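Local coordinates for protein 5-oxopent-3-ene-1,2,5-tricarboxylate decarboxylase (Exiguobacterium antarcticum B7, PDB 6IYM) that belongs to the fumarylacetoacetate hydrolase family of metal-dependent enzymes and holds a magnesium ion in a fold rich in beta strands, at residues Leu62-Gly76 / Phe94-Pro107. Numbering follows the deposited sequence.
Sequences LLAPYLPPRNVICVG and FVLFTKAPSSIVGP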
# COMPACT_ATOMS: atom_id res chain seq x y z
N LEU A 62 23.28 -10.60 2.92
CA LEU A 62 22.06 -10.13 3.63
C LEU A 62 20.91 -10.08 2.61
O LEU A 62 21.19 -9.84 1.41
CB LEU A 62 22.34 -8.74 4.20
CG LEU A 62 23.18 -8.65 5.48
CD1 LEU A 62 22.32 -8.88 6.69
CD2 LEU A 62 24.33 -9.64 5.50
N LEU A 63 19.68 -10.31 3.05
CA LEU A 63 18.47 -10.06 2.22
C LEU A 63 17.79 -8.79 2.74
O LEU A 63 18.26 -8.25 3.79
CB LEU A 63 17.55 -11.28 2.25
CG LEU A 63 18.17 -12.58 1.69
CD1 LEU A 63 17.24 -13.75 1.93
CD2 LEU A 63 18.50 -12.46 0.19
N ALA A 64 16.75 -8.32 2.05
CA ALA A 64 15.85 -7.28 2.61
C ALA A 64 15.34 -7.81 3.95
O ALA A 64 15.14 -9.00 4.10
CB ALA A 64 14.74 -7.00 1.64
N PRO A 65 15.20 -6.99 5.01
CA PRO A 65 14.68 -7.50 6.28
C PRO A 65 13.42 -8.38 6.15
O PRO A 65 13.41 -9.44 6.71
CB PRO A 65 14.49 -6.18 7.05
CG PRO A 65 15.68 -5.37 6.62
CD PRO A 65 15.68 -5.60 5.12
N TYR A 66 12.43 -7.95 5.37
CA TYR A 66 11.24 -8.78 5.01
C TYR A 66 10.52 -8.08 3.87
O TYR A 66 10.96 -6.97 3.49
CB TYR A 66 10.31 -8.96 6.21
CG TYR A 66 9.93 -7.66 6.87
CD1 TYR A 66 8.90 -6.89 6.38
CD2 TYR A 66 10.65 -7.19 7.94
CE1 TYR A 66 8.54 -5.70 7.00
CE2 TYR A 66 10.32 -6.00 8.56
CZ TYR A 66 9.27 -5.25 8.10
OH TYR A 66 8.96 -4.09 8.73
N LEU A 67 9.51 -8.74 3.30
CA LEU A 67 8.55 -8.15 2.34
C LEU A 67 7.46 -7.48 3.17
O LEU A 67 6.73 -8.15 3.90
CB LEU A 67 8.00 -9.24 1.42
CG LEU A 67 7.08 -8.76 0.30
CD1 LEU A 67 7.86 -8.02 -0.77
CD2 LEU A 67 6.31 -9.92 -0.31
N PRO A 68 7.34 -6.13 3.14
CA PRO A 68 6.41 -5.45 4.02
C PRO A 68 5.01 -5.97 3.68
O PRO A 68 4.68 -6.15 2.51
CB PRO A 68 6.59 -3.95 3.72
CG PRO A 68 7.80 -3.85 2.82
CD PRO A 68 8.01 -5.22 2.21
N PRO A 69 4.17 -6.26 4.69
CA PRO A 69 2.84 -6.82 4.44
C PRO A 69 1.91 -5.81 3.75
O PRO A 69 0.90 -6.21 3.21
CB PRO A 69 2.38 -7.17 5.86
CG PRO A 69 3.06 -6.13 6.73
CD PRO A 69 4.44 -6.04 6.12
N ARG A 70 2.25 -4.52 3.78
CA ARG A 70 1.49 -3.48 3.06
C ARG A 70 2.44 -2.40 2.54
O ARG A 70 3.65 -2.48 2.85
CB ARG A 70 0.33 -3.02 3.95
CG ARG A 70 0.67 -2.03 5.04
CD ARG A 70 -0.52 -1.99 5.99
NE ARG A 70 -0.44 -0.93 6.99
CZ ARG A 70 -1.47 -0.23 7.47
NH1 ARG A 70 -2.70 -0.44 7.02
NH2 ARG A 70 -1.26 0.70 8.38
N ASN A 71 1.95 -1.43 1.75
CA ASN A 71 2.86 -0.46 1.10
C ASN A 71 3.67 0.24 2.19
O ASN A 71 3.14 0.47 3.29
CB ASN A 71 2.16 0.60 0.27
CG ASN A 71 1.40 0.07 -0.92
OD1 ASN A 71 1.13 -1.12 -1.02
ND2 ASN A 71 1.00 0.96 -1.81
N VAL A 72 4.93 0.51 1.88
CA VAL A 72 5.83 1.37 2.70
C VAL A 72 5.21 2.78 2.75
O VAL A 72 4.89 3.36 1.68
CB VAL A 72 7.25 1.38 2.10
CG1 VAL A 72 8.16 2.32 2.88
CG2 VAL A 72 7.83 -0.02 2.06
N ILE A 73 4.97 3.29 3.95
CA ILE A 73 4.39 4.65 4.14
C ILE A 73 5.54 5.65 4.14
O ILE A 73 6.47 5.41 4.92
CB ILE A 73 3.57 4.74 5.44
CG1 ILE A 73 2.44 3.70 5.45
CG2 ILE A 73 3.05 6.16 5.63
CD1 ILE A 73 1.78 3.49 6.81
N CYS A 74 5.44 6.70 3.31
CA CYS A 74 6.53 7.66 3.03
C CYS A 74 6.11 9.10 3.34
O CYS A 74 5.02 9.52 2.91
CB CYS A 74 6.94 7.59 1.56
SG CYS A 74 7.66 5.99 1.09
N VAL A 75 6.99 9.83 4.02
CA VAL A 75 6.83 11.26 4.34
C VAL A 75 7.44 12.07 3.20
O VAL A 75 8.46 11.63 2.66
CB VAL A 75 7.48 11.59 5.70
CG1 VAL A 75 7.39 13.08 6.02
CG2 VAL A 75 6.82 10.76 6.80
N GLY A 76 6.83 13.21 2.85
CA GLY A 76 7.37 14.15 1.84
C GLY A 76 8.53 14.96 2.42
O GLY A 76 9.23 14.47 3.31
N PHE A 94 2.44 18.31 5.89
CA PHE A 94 2.74 16.90 6.27
C PHE A 94 2.20 15.98 5.18
O PHE A 94 1.00 15.77 5.14
CB PHE A 94 2.13 16.50 7.61
CG PHE A 94 2.50 15.10 8.05
CD1 PHE A 94 3.81 14.65 7.94
CD2 PHE A 94 1.55 14.27 8.62
CE1 PHE A 94 4.15 13.37 8.36
CE2 PHE A 94 1.90 13.00 9.07
CZ PHE A 94 3.20 12.55 8.93
N VAL A 95 3.09 15.52 4.30
CA VAL A 95 2.76 14.87 3.01
C VAL A 95 3.02 13.37 3.21
O VAL A 95 4.09 13.04 3.81
CB VAL A 95 3.61 15.47 1.86
CG1 VAL A 95 3.49 14.69 0.56
CG2 VAL A 95 3.25 16.93 1.61
N LEU A 96 2.05 12.52 2.84
CA LEU A 96 2.14 11.05 3.02
C LEU A 96 1.80 10.39 1.69
O LEU A 96 0.86 10.81 1.09
CB LEU A 96 1.18 10.59 4.13
CG LEU A 96 1.68 10.80 5.55
CD1 LEU A 96 0.60 10.51 6.58
CD2 LEU A 96 2.91 9.94 5.83
N PHE A 97 2.59 9.41 1.26
CA PHE A 97 2.33 8.57 0.06
C PHE A 97 2.97 7.20 0.28
O PHE A 97 3.63 6.99 1.33
CB PHE A 97 2.87 9.26 -1.20
CG PHE A 97 4.28 9.73 -1.03
CD1 PHE A 97 4.55 10.98 -0.52
CD2 PHE A 97 5.34 8.89 -1.33
CE1 PHE A 97 5.85 11.41 -0.33
CE2 PHE A 97 6.64 9.30 -1.13
CZ PHE A 97 6.90 10.56 -0.63
N THR A 98 2.80 6.26 -0.66
CA THR A 98 3.27 4.88 -0.44
C THR A 98 4.13 4.39 -1.61
O THR A 98 4.13 5.01 -2.71
CB THR A 98 2.08 3.96 -0.19
OG1 THR A 98 1.33 3.82 -1.40
CG2 THR A 98 1.20 4.47 0.92
N LYS A 99 4.82 3.29 -1.35
CA LYS A 99 5.59 2.51 -2.35
C LYS A 99 5.09 1.07 -2.31
O LYS A 99 5.09 0.52 -1.21
CB LYS A 99 7.07 2.55 -2.01
CG LYS A 99 7.73 3.91 -2.21
CD LYS A 99 9.09 3.96 -1.59
CE LYS A 99 10.17 3.47 -2.54
NZ LYS A 99 10.41 4.45 -3.63
N ALA A 100 4.65 0.53 -3.45
CA ALA A 100 4.22 -0.89 -3.58
C ALA A 100 5.33 -1.77 -3.05
O ALA A 100 6.50 -1.46 -3.27
CB ALA A 100 3.88 -1.23 -5.00
N PRO A 101 4.99 -2.84 -2.29
CA PRO A 101 5.97 -3.83 -1.81
C PRO A 101 6.72 -4.55 -2.94
O PRO A 101 7.82 -4.92 -2.75
CB PRO A 101 5.11 -4.87 -1.08
CG PRO A 101 3.86 -4.14 -0.69
CD PRO A 101 3.63 -3.15 -1.81
N SER A 102 6.10 -4.68 -4.11
CA SER A 102 6.73 -5.21 -5.34
C SER A 102 8.02 -4.41 -5.67
O SER A 102 8.81 -4.94 -6.44
CB SER A 102 5.75 -5.18 -6.47
OG SER A 102 5.31 -3.84 -6.73
N SER A 103 8.22 -3.19 -5.14
CA SER A 103 9.40 -2.33 -5.47
C SER A 103 10.61 -2.63 -4.58
O SER A 103 11.73 -2.20 -4.94
CB SER A 103 9.08 -0.86 -5.45
OG SER A 103 8.91 -0.38 -4.12
N ILE A 104 10.42 -3.40 -3.51
CA ILE A 104 11.47 -3.73 -2.50
C ILE A 104 12.56 -4.59 -3.14
O ILE A 104 12.23 -5.52 -3.84
CB ILE A 104 10.87 -4.47 -1.31
CG1 ILE A 104 9.91 -3.57 -0.50
CG2 ILE A 104 11.97 -5.08 -0.46
CD1 ILE A 104 10.58 -2.43 0.21
N VAL A 105 13.82 -4.26 -2.86
CA VAL A 105 15.00 -5.14 -3.08
C VAL A 105 15.84 -4.99 -1.82
O VAL A 105 15.64 -4.02 -1.08
CB VAL A 105 15.77 -4.76 -4.36
CG1 VAL A 105 14.88 -4.83 -5.60
CG2 VAL A 105 16.42 -3.38 -4.27
N GLY A 106 16.78 -5.91 -1.63
CA GLY A 106 17.62 -5.97 -0.43
C GLY A 106 19.02 -5.43 -0.70
O GLY A 106 19.30 -4.94 -1.78
N PRO A 107 19.93 -5.53 0.27
CA PRO A 107 21.29 -5.03 0.08
C PRO A 107 21.99 -5.60 -1.17
O PRO A 107 21.84 -6.79 -1.46
CB PRO A 107 21.98 -5.45 1.38
CG PRO A 107 20.88 -5.51 2.39
CD PRO A 107 19.69 -6.06 1.62
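Asn71 ND2 donates to Thr98 OG1 at 2.9 Å, almost straight at 169° and in the amide plane. Thr98 chi1 is 70°, which places its OG1 between its own backbone N and carbonyl carbon, facing the Asn71 amide. Thr98 OG1 also bonds to Thr98 OG1 of the second subunit, and Asn71 OD1 to the backbone N of Asn71 of that subunit, so this corner belongs to the dimer interface.

Strands 72-75 and 96-99 pair antiparallel. Val72 and Lys99 exchange two backbone hydrogen bonds, as do Cys74 and Phe97; the shortest is Cys74 N to Phe97 O, 2.7 Å. Gly76 N continues the pairing to Val95 O.

Cys74 CB packs against Phe97 CE2, and Cys74 O lies over one face of that ring. The Phe97 side chain lies about 4 Å from the magnesium ion, so this strand pair borders the metal site. Cys74 SG touches Lys99 CD at 3.7 Å. Lys99 then bends away; its NZ bonds to the carbonyl O of Lys172 and forms a salt bridge with the magnesium ligand Asp155. On the other sheet face, Leu96 CD2 touches both Ile73 CG2 and Val75 CG2.

Beyond the strands, Pro101 CD meets Asn71 OD1 at 3.3 Å. Ile104 CG1 reaches the Pro68 ring, 3.7 Å from Pro68 CD.

Strand 236-238 runs parallel to 72-75, strand 178-186 backs Ile104, and helix 218-225 covers Phe94 and Leu96.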